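Local coordinates for carboxyvinyl-carboxyphosphonate phosphorylmutase (Bacillus anthracis, PDB 4IQD), which belongs to the phosphoenolpyruvate phosphomutase family of TIM-barrel proteins and binds pyruvic acid, at residues L24-H37 / F50-S63. Sequence-based numbering, arbitrary orientation.
With PYR (pyruvic acid), chain C.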
ATOM      1  N   LEU A  24      14.681  15.786 -17.103  1.00 23.67           N
ATOM      2  CA  LEU A  24      13.580  15.031 -17.689  1.00 23.86           C
ATOM      3  C   LEU A  24      12.518  15.957 -18.267  1.00 25.72           C
ATOM      4  O   LEU A  24      11.945  15.685 -19.322  1.00 27.41           O
ATOM      5  CB  LEU A  24      12.941  14.121 -16.639  1.00 22.78           C
ATOM      6  CG  LEU A  24      13.782  13.002 -16.027  1.00 19.91           C
ATOM      7  CD1 LEU A  24      12.983  12.278 -14.966  1.00 22.43           C
ATOM      8  CD2 LEU A  24      14.244  12.045 -17.097  1.00 20.23           C
ATOM      9  N   VAL A  25      12.268  17.056 -17.569  1.00 25.49           N
ATOM     10  CA  VAL A  25      11.288  18.034 -18.007  1.00 24.29           C
ATOM     11  C   VAL A  25      11.774  18.781 -19.242  1.00 30.24           C
ATOM     12  O   VAL A  25      11.076  18.844 -20.253  1.00 31.93           O
ATOM     13  CB  VAL A  25      10.986  19.042 -16.891  1.00 22.65           C
ATOM     14  CG1 VAL A  25      10.261  20.249 -17.447  1.00 26.28           C
ATOM     15  CG2 VAL A  25      10.175  18.380 -15.798  1.00 26.00           C
ATOM     16  N   GLU A  26      12.985  19.323 -19.160  1.00 30.94           N
ATOM     17  CA  GLU A  26      13.549  20.124 -20.241  1.00 32.83           C
ATOM     18  C   GLU A  26      13.793  19.298 -21.503  1.00 34.14           C
ATOM     19  O   GLU A  26      14.030  19.847 -22.580  1.00 32.92           O
ATOM     20  CB  GLU A  26      14.855  20.781 -19.785  1.00 38.17           C
ATOM     21  CG  GLU A  26      14.743  21.561 -18.480  1.00 41.54           C
ATOM     22  CD  GLU A  26      13.898  22.818 -18.606  1.00 45.24           C
ATOM     23  OE1 GLU A  26      13.260  23.210 -17.605  1.00 45.00           O
ATOM     24  OE2 GLU A  26      13.887  23.426 -19.699  1.00 47.13           O
ATOM     25  N   ALA A  27      13.728  17.977 -21.361  1.00 36.66           N
ATOM     26  CA  ALA A  27      13.957  17.060 -22.470  1.00 35.76           C
ATOM     27  C   ALA A  27      13.000  17.304 -23.630  1.00 34.13           C
ATOM     28  O   ALA A  27      11.890  17.808 -23.450  1.00 30.07           O
ATOM     29  CB  ALA A  27      13.857  15.620 -21.996  1.00 37.68           C
ATOM     30  N   ASN A  28      13.449  16.935 -24.821  1.00 33.89           N
ATOM     31  CA  ASN A  28      12.684  17.154 -26.035  1.00 38.59           C
ATOM     32  C   ASN A  28      11.420  16.302 -26.061  1.00 37.74           C
ATOM     33  O   ASN A  28      10.372  16.746 -26.527  1.00 39.75           O
ATOM     34  CB  ASN A  28      13.556  16.848 -27.253  1.00 44.54           C
ATOM     35  CG  ASN A  28      13.222  17.720 -28.440  1.00 47.70           C
ATOM     36  OD1 ASN A  28      12.499  18.708 -28.317  1.00 48.57           O
ATOM     37  ND2 ASN A  28      13.757  17.363 -29.602  1.00 48.02           N
ATOM     38  N   GLU A  29      11.523  15.081 -25.548  1.00 37.52           N
ATOM     39  CA  GLU A  29      10.397  14.151 -25.534  1.00 37.44           C
ATOM     40  C   GLU A  29       9.606  14.240 -24.232  1.00 31.19           C
ATOM     41  O   GLU A  29      10.175  14.449 -23.159  1.00 30.87           O
ATOM     42  CB  GLU A  29      10.878  12.717 -25.774  1.00 43.39           C
ATOM     43  CG  GLU A  29      10.260  12.051 -27.000  1.00 52.67           C
ATOM     44  CD  GLU A  29       8.851  11.531 -26.753  1.00 59.81           C
ATOM     45  OE1 GLU A  29       8.718  10.415 -26.206  1.00 64.11           O
ATOM     46  OE2 GLU A  29       7.878  12.233 -27.106  1.00 60.35           O
ATOM     47  N   ILE A  30       8.292  14.082 -24.335  1.00 27.96           N
ATOM     48  CA  ILE A  30       7.413  14.264 -23.189  1.00 24.75           C
ATOM     49  C   ILE A  30       7.715  13.254 -22.081  1.00 23.65           C
ATOM     50  O   ILE A  30       8.040  12.098 -22.349  1.00 20.13           O
ATOM     51  CB  ILE A  30       5.925  14.206 -23.609  1.00 25.40           C
ATOM     52  CG1 ILE A  30       5.009  14.517 -22.423  1.00 22.81           C
ATOM     53  CG2 ILE A  30       5.599  12.862 -24.240  1.00 27.94           C
ATOM     54  CD1 ILE A  30       3.911  15.509 -22.738  1.00 21.61           C
ATOM     55  N   LEU A  31       7.641  13.711 -20.836  1.00 19.71           N
ATOM     56  CA  LEU A  31       7.912  12.856 -19.690  1.00 25.82           C
ATOM     57  C   LEU A  31       6.622  12.274 -19.133  1.00 20.68           C
ATOM     58  O   LEU A  31       5.729  13.009 -18.724  1.00 23.19           O
ATOM     59  CB  LEU A  31       8.631  13.650 -18.600  1.00 23.84           C
ATOM     60  CG  LEU A  31       8.873  12.903 -17.288  1.00 23.48           C
ATOM     61  CD1 LEU A  31       9.863  11.764 -17.489  1.00 22.07           C
ATOM     62  CD2 LEU A  31       9.352  13.857 -16.207  1.00 23.36           C
ATOM     63  N   GLN A  32       6.520  10.951 -19.130  1.00 20.25           N
ATOM     64  CA  GLN A  32       5.379  10.301 -18.508  1.00 18.47           C
ATOM     65  C   GLN A  32       5.691  10.016 -17.044  1.00 22.96           C
ATOM     66  O   GLN A  32       6.714   9.414 -16.721  1.00 20.62           O
ATOM     67  CB  GLN A  32       5.015   9.012 -19.239  1.00 23.99           C
ATOM     68  CG  GLN A  32       4.508   9.210 -20.655  1.00 23.53           C
ATOM     69  CD  GLN A  32       4.057   7.910 -21.291  1.00 26.37           C
ATOM     70  OE1 GLN A  32       4.861   7.010 -21.527  1.00 28.50           O
ATOM     71  NE2 GLN A  32       2.762   7.801 -21.561  1.00 26.32           N
ATOM     72  N   ILE A  33       4.807  10.466 -16.162  1.00 25.73           N
ATOM     73  CA  ILE A  33       5.011  10.322 -14.727  1.00 17.62           C
ATOM     74  C   ILE A  33       3.848   9.571 -14.092  1.00 17.41           C
ATOM     75  O   ILE A  33       2.801  10.150 -13.814  1.00 23.53           O
ATOM     76  CB  ILE A  33       5.148  11.692 -14.043  1.00 19.93           C
ATOM     77  CG1 ILE A  33       6.217  12.537 -14.736  1.00 17.86           C
ATOM     78  CG2 ILE A  33       5.481  11.518 -12.575  1.00 18.98           C
ATOM     79  CD1 ILE A  33       6.455  13.863 -14.064  1.00 17.87           C
ATOM     80  N   PRO A  34       4.028   8.266 -13.865  1.00 20.13           N
ATOM     81  CA  PRO A  34       2.989   7.414 -13.287  1.00 18.79           C
ATOM     82  C   PRO A  34       2.815   7.649 -11.799  1.00 17.11           C
ATOM     83  O   PRO A  34       3.792   7.871 -11.091  1.00 23.02           O
ATOM     84  CB  PRO A  34       3.536   5.998 -13.496  1.00 19.28           C
ATOM     85  CG  PRO A  34       4.693   6.133 -14.401  1.00 21.88           C
ATOM     86  CD  PRO A  34       5.229   7.499 -14.221  1.00 21.12           C
ATOM     87  N   GLY A  35       1.575   7.589 -11.330  1.00 18.50           N
ATOM     88  CA  GLY A  35       1.319   7.590  -9.908  1.00 17.41           C
ATOM     89  C   GLY A  35       1.670   6.241  -9.306  1.00 23.13           C
ATOM     90  O   GLY A  35       1.321   5.197  -9.852  1.00 21.91           O
ATOM     91  N   ALA A  36       2.383   6.262  -8.185  1.00 23.30           N
ATOM     92  CA  ALA A  36       2.665   5.046  -7.438  1.00 19.40           C
ATOM     93  C   ALA A  36       2.259   5.255  -5.991  1.00 19.91           C
ATOM     94  O   ALA A  36       2.920   5.989  -5.262  1.00 23.43           O
ATOM     95  CB  ALA A  36       4.139   4.691  -7.530  1.00 17.31           C
ATOM     96  N   HIS A  37       1.167   4.623  -5.578  1.00 17.27           N
ATOM     97  CA  HIS A  37       0.653   4.814  -4.227  1.00 17.37           C
ATOM     98  C   HIS A  37       1.449   4.049  -3.178  1.00 27.00           C
ATOM     99  O   HIS A  37       1.318   4.315  -1.984  1.00 27.85           O
ATOM    100  CB  HIS A  37      -0.826   4.436  -4.146  1.00 17.45           C
ATOM    101  CG  HIS A  37      -1.102   2.994  -4.451  1.00 19.53           C
ATOM    102  ND1 HIS A  37      -1.215   2.519  -5.734  1.00 17.58           N
ATOM    103  CD2 HIS A  37      -1.296   1.936  -3.634  1.00 17.90           C
ATOM    104  CE1 HIS A  37      -1.461   1.219  -5.704  1.00 17.80           C
ATOM    105  NE2 HIS A  37      -1.517   0.844  -4.430  1.00 18.01           N
ATOM    106  N   PHE A  50       9.598   3.721 -16.671  1.00 21.87           N
ATOM    107  CA  PHE A  50       9.284   5.110 -16.387  1.00 22.42           C
ATOM    108  C   PHE A  50      10.400   5.742 -15.564  1.00 23.78           C
ATOM    109  O   PHE A  50      11.031   5.072 -14.751  1.00 28.39           O
ATOM    110  CB  PHE A  50       7.931   5.219 -15.696  1.00 23.55           C
ATOM    111  CG  PHE A  50       6.793   4.717 -16.538  1.00 26.35           C
ATOM    112  CD1 PHE A  50       6.243   5.514 -17.528  1.00 27.02           C
ATOM    113  CD2 PHE A  50       6.275   3.450 -16.342  1.00 24.82           C
ATOM    114  CE1 PHE A  50       5.195   5.054 -18.306  1.00 26.33           C
ATOM    115  CE2 PHE A  50       5.229   2.989 -17.115  1.00 23.73           C
ATOM    116  CZ  PHE A  50       4.690   3.789 -18.095  1.00 24.92           C
ATOM    117  N   LEU A  51      10.640   7.029 -15.789  1.00 22.26           N
ATOM    118  CA  LEU A  51      11.832   7.697 -15.269  1.00 19.54           C
ATOM    119  C   LEU A  51      11.530   8.691 -14.156  1.00 21.01           C
ATOM    120  O   LEU A  51      12.420   9.386 -13.665  1.00 20.03           O
ATOM    121  CB  LEU A  51      12.555   8.413 -16.405  1.00 22.75           C
ATOM    122  CG  LEU A  51      12.893   7.542 -17.614  1.00 27.58           C
ATOM    123  CD1 LEU A  51      13.595   8.367 -18.677  1.00 29.64           C
ATOM    124  CD2 LEU A  51      13.741   6.348 -17.200  1.00 27.88           C
ATOM    125  N   ALA A  52      10.265   8.759 -13.770  1.00 22.06           N
ATOM    126  CA  ALA A  52       9.834   9.640 -12.703  1.00 22.69           C
ATOM    127  C   ALA A  52       8.534   9.077 -12.170  1.00 23.42           C
ATOM    128  O   ALA A  52       7.837   8.358 -12.877  1.00 25.25           O
ATOM    129  CB  ALA A  52       9.642  11.055 -13.225  1.00 22.05           C
ATOM    130  N   LEU A  53       8.218   9.384 -10.920  1.00 22.83           N
ATOM    131  CA  LEU A  53       7.029   8.829 -10.288  1.00 20.04           C
ATOM    132  C   LEU A  53       6.209   9.925  -9.646  1.00 18.51           C
ATOM    133  O   LEU A  53       6.725  10.997  -9.349  1.00 22.26           O
ATOM    134  CB  LEU A  53       7.411   7.795  -9.230  1.00 17.52           C
ATOM    135  CG  LEU A  53       8.091   6.519  -9.712  1.00 18.90           C
ATOM    136  CD1 LEU A  53       8.423   5.652  -8.520  1.00 23.35           C
ATOM    137  CD2 LEU A  53       7.205   5.771 -10.690  1.00 18.64           C
ATOM    138  N   TYR A  54       4.931   9.645  -9.428  1.00 19.52           N
ATOM    139  CA  TYR A  54       4.022  10.622  -8.854  1.00 16.97           C
ATOM    140  C   TYR A  54       3.332  10.057  -7.624  1.00 17.53           C
ATOM    141  O   TYR A  54       2.851   8.929  -7.631  1.00 18.96           O
ATOM    142  CB  TYR A  54       2.980  11.032  -9.896  1.00 19.01           C
ATOM    143  CG  TYR A  54       2.056  12.153  -9.475  1.00 19.30           C
ATOM    144  CD1 TYR A  54       2.522  13.457  -9.353  1.00 22.65           C
ATOM    145  CD2 TYR A  54       0.711  11.916  -9.228  1.00 20.60           C
ATOM    146  CE1 TYR A  54       1.677  14.489  -8.982  1.00 20.00           C
ATOM    147  CE2 TYR A  54      -0.140  12.944  -8.860  1.00 22.29           C
ATOM    148  CZ  TYR A  54       0.347  14.227  -8.735  1.00 21.73           C
ATOM    149  OH  TYR A  54      -0.499  15.252  -8.366  1.00 23.18           O
ATOM    150  N   LEU A  55       3.299  10.846  -6.559  1.00 17.28           N
ATOM    151  CA  LEU A  55       2.527  10.483  -5.386  1.00 16.93           C
ATOM    152  C   LEU A  55       1.335  11.419  -5.258  1.00 20.31           C
ATOM    153  O   LEU A  55       1.490  12.588  -4.909  1.00 24.98           O
ATOM    154  CB  LEU A  55       3.388  10.548  -4.131  1.00 18.75           C
ATOM    155  CG  LEU A  55       2.702  10.069  -2.854  1.00 19.77           C
ATOM    156  CD1 LEU A  55       2.276   8.615  -2.992  1.00 19.17           C
ATOM    157  CD2 LEU A  55       3.614  10.256  -1.654  1.00 21.59           C
ATOM    158  N   SER A  56       0.148  10.907  -5.560  1.00 21.90           N
ATOM    159  CA  SER A  56      -1.067  11.714  -5.513  1.00 22.21           C
ATOM    160  C   SER A  56      -1.771  11.570  -4.174  1.00 23.37           C
ATOM    161  O   SER A  56      -1.821  10.481  -3.608  1.00 24.81           O
ATOM    162  CB  SER A  56      -2.019  11.310  -6.635  1.00 25.85           C
ATOM    163  OG  SER A  56      -3.193  10.709  -6.118  1.00 28.07           O
ATOM    164  N   GLY A  57      -2.318  12.672  -3.675  1.00 24.20           N
ATOM    165  CA  GLY A  57      -3.050  12.648  -2.423  1.00 25.54           C
ATOM    166  C   GLY A  57      -4.231  11.710  -2.532  1.00 26.26           C
ATOM    167  O   GLY A  57      -4.558  10.983  -1.594  1.00 25.36           O
ATOM    168  N   ALA A  58      -4.858  11.720  -3.703  1.00 25.67           N
ATOM    169  CA  ALA A  58      -6.019  10.885  -3.972  1.00 25.36           C
ATOM    170  C   ALA A  58      -5.698   9.413  -3.761  1.00 29.34           C
ATOM    171  O   ALA A  58      -6.346   8.736  -2.964  1.00 32.12           O
ATOM    172  CB  ALA A  58      -6.515  11.118  -5.387  1.00 26.77           C
ATOM    173  N   ALA A  59      -4.688   8.929  -4.474  1.00 26.65           N
ATOM    174  CA  ALA A  59      -4.306   7.526  -4.395  1.00 25.62           C
ATOM    175  C   ALA A  59      -3.785   7.164  -3.013  1.00 23.90           C
ATOM    176  O   ALA A  59      -4.075   6.084  -2.494  1.00 21.26           O
ATOM    177  CB  ALA A  59      -3.272   7.200  -5.452  1.00 27.11           C
ATOM    178  N   TYR A  60      -3.015   8.071  -2.419  1.00 23.12           N
ATOM    179  CA  TYR A  60      -2.451   7.822  -1.103  1.00 23.41           C
ATOM    180  C   TYR A  60      -3.550   7.599  -0.086  1.00 22.69           C
ATOM    181  O   TYR A  60      -3.604   6.561   0.564  1.00 27.57           O
ATOM    182  CB  TYR A  60      -1.571   8.979  -0.640  1.00 23.98           C
ATOM    183  CG  TYR A  60      -1.036   8.762   0.756  1.00 26.07           C
ATOM    184  CD1 TYR A  60      -0.238   7.664   1.043  1.00 30.93           C
ATOM    185  CD2 TYR A  60      -1.338   9.641   1.788  1.00 26.05           C
ATOM    186  CE1 TYR A  60       0.252   7.448   2.315  1.00 33.02           C
ATOM    187  CE2 TYR A  60      -0.849   9.436   3.065  1.00 28.07           C
ATOM    188  CZ  TYR A  60      -0.052   8.335   3.323  1.00 32.63           C
ATOM    189  OH  TYR A  60       0.442   8.112   4.591  1.00 31.61           O
ATOM    190  N   THR A  61      -4.427   8.583   0.038  1.00 22.98           N
ATOM    191  CA  THR A  61      -5.509   8.517   1.003  1.00 23.98           C
ATOM    192  C   THR A  61      -6.370   7.291   0.753  1.00 22.53           C
ATOM    193  O   THR A  61      -6.673   6.543   1.679  1.00 24.83           O
ATOM    194  CB  THR A  61      -6.376   9.779   0.945  1.00 26.60           C
ATOM    195  OG1 THR A  61      -6.795  10.005  -0.405  1.00 30.28           O
ATOM    196  CG2 THR A  61      -5.582  10.979   1.429  1.00 18.29           C
ATOM    197  N   ALA A  62      -6.739   7.079  -0.505  1.00 20.86           N
ATOM    198  CA  ALA A  62      -7.553   5.929  -0.871  1.00 20.09           C
ATOM    199  C   ALA A  62      -6.894   4.622  -0.441  1.00 20.36           C
ATOM    200  O   ALA A  62      -7.580   3.701  -0.008  1.00 22.93           O
ATOM    201  CB  ALA A  62      -7.831   5.924  -2.362  1.00 18.46           C
ATOM    202  N   SER A  63      -5.568   4.553  -0.548  1.00 22.14           N
ATOM    203  CA  SER A  63      -4.814   3.392  -0.072  1.00 28.32           C
ATOM    204  C   SER A  63      -5.061   3.162   1.410  1.00 24.98           C
ATOM    205  O   SER A  63      -5.309   2.038   1.843  1.00 26.93           O
ATOM    206  CB  SER A  63      -3.311   3.572  -0.306  1.00 36.02           C
ATOM    207  OG  SER A  63      -3.016   3.774  -1.673  1.00 42.63           O
TER
HETATM  208  C   PYR C 401      -4.806  13.813  -8.058  1.00 55.51           C
HETATM  209  O   PYR C 401      -4.625  12.529  -7.884  1.00 54.18           O
HETATM  210  OXT PYR C 401      -3.912  14.655  -7.597  1.00 55.48           O
HETATM  211  CA  PYR C 401      -5.949  14.263  -8.720  1.00 53.46           C
HETATM  212  O3  PYR C 401      -6.204  15.543  -8.821  1.00 52.00           O
HETATM  213  CB  PYR C 401      -6.897  13.273  -9.333  1.00 52.82           C
HETATM  214  O   HOH W   1       9.020   8.246 -17.699  1.00 21.31           O
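Y54 N donates to P34 O (2.7 Å) and A36 N to Y54 O (2.8 Å), joining 31-34 and 53-55, two neighbouring strands of a TIM barrel that are linked through helix 39-48, run the same way but splay by 42°, and share one bridge, G35 with Y54. The second bond is the straighter, 158° at the hydrogen. G35 lies between these bonds, and its CA makes a CA-H...O contact with Y54 O (3.1 Å).

The compact, apolar ring of P34 suits a place against F50: CG sits over one face of the F50 ring, 3.6 Å from its centroid, a CH-pi contact. K262 of the second subunit adds a cation-pi interaction to the same ring. Farther back, before strand 53-55 begins, a water accepts from L51 N and donates to Q32 O. The small A52 points its CB at L24 CD1, L31 CD2 and I33 CG1, in ordinary van der Waals contact. The branched I33 also puts CG2, anti to its backbone N, against Y54 CB (3.7 Å).

The Y54 side chain leads away to Q122, its hydroxyl hydrogen-bonding OE1, and its ring edge lines the pyruvic acid pocket. Beyond the strand, S56 N-caps helix 57-63: its OG accepts from A59 N almost linearly (177°) and donates to pyruvic acid O at 2.9 Å.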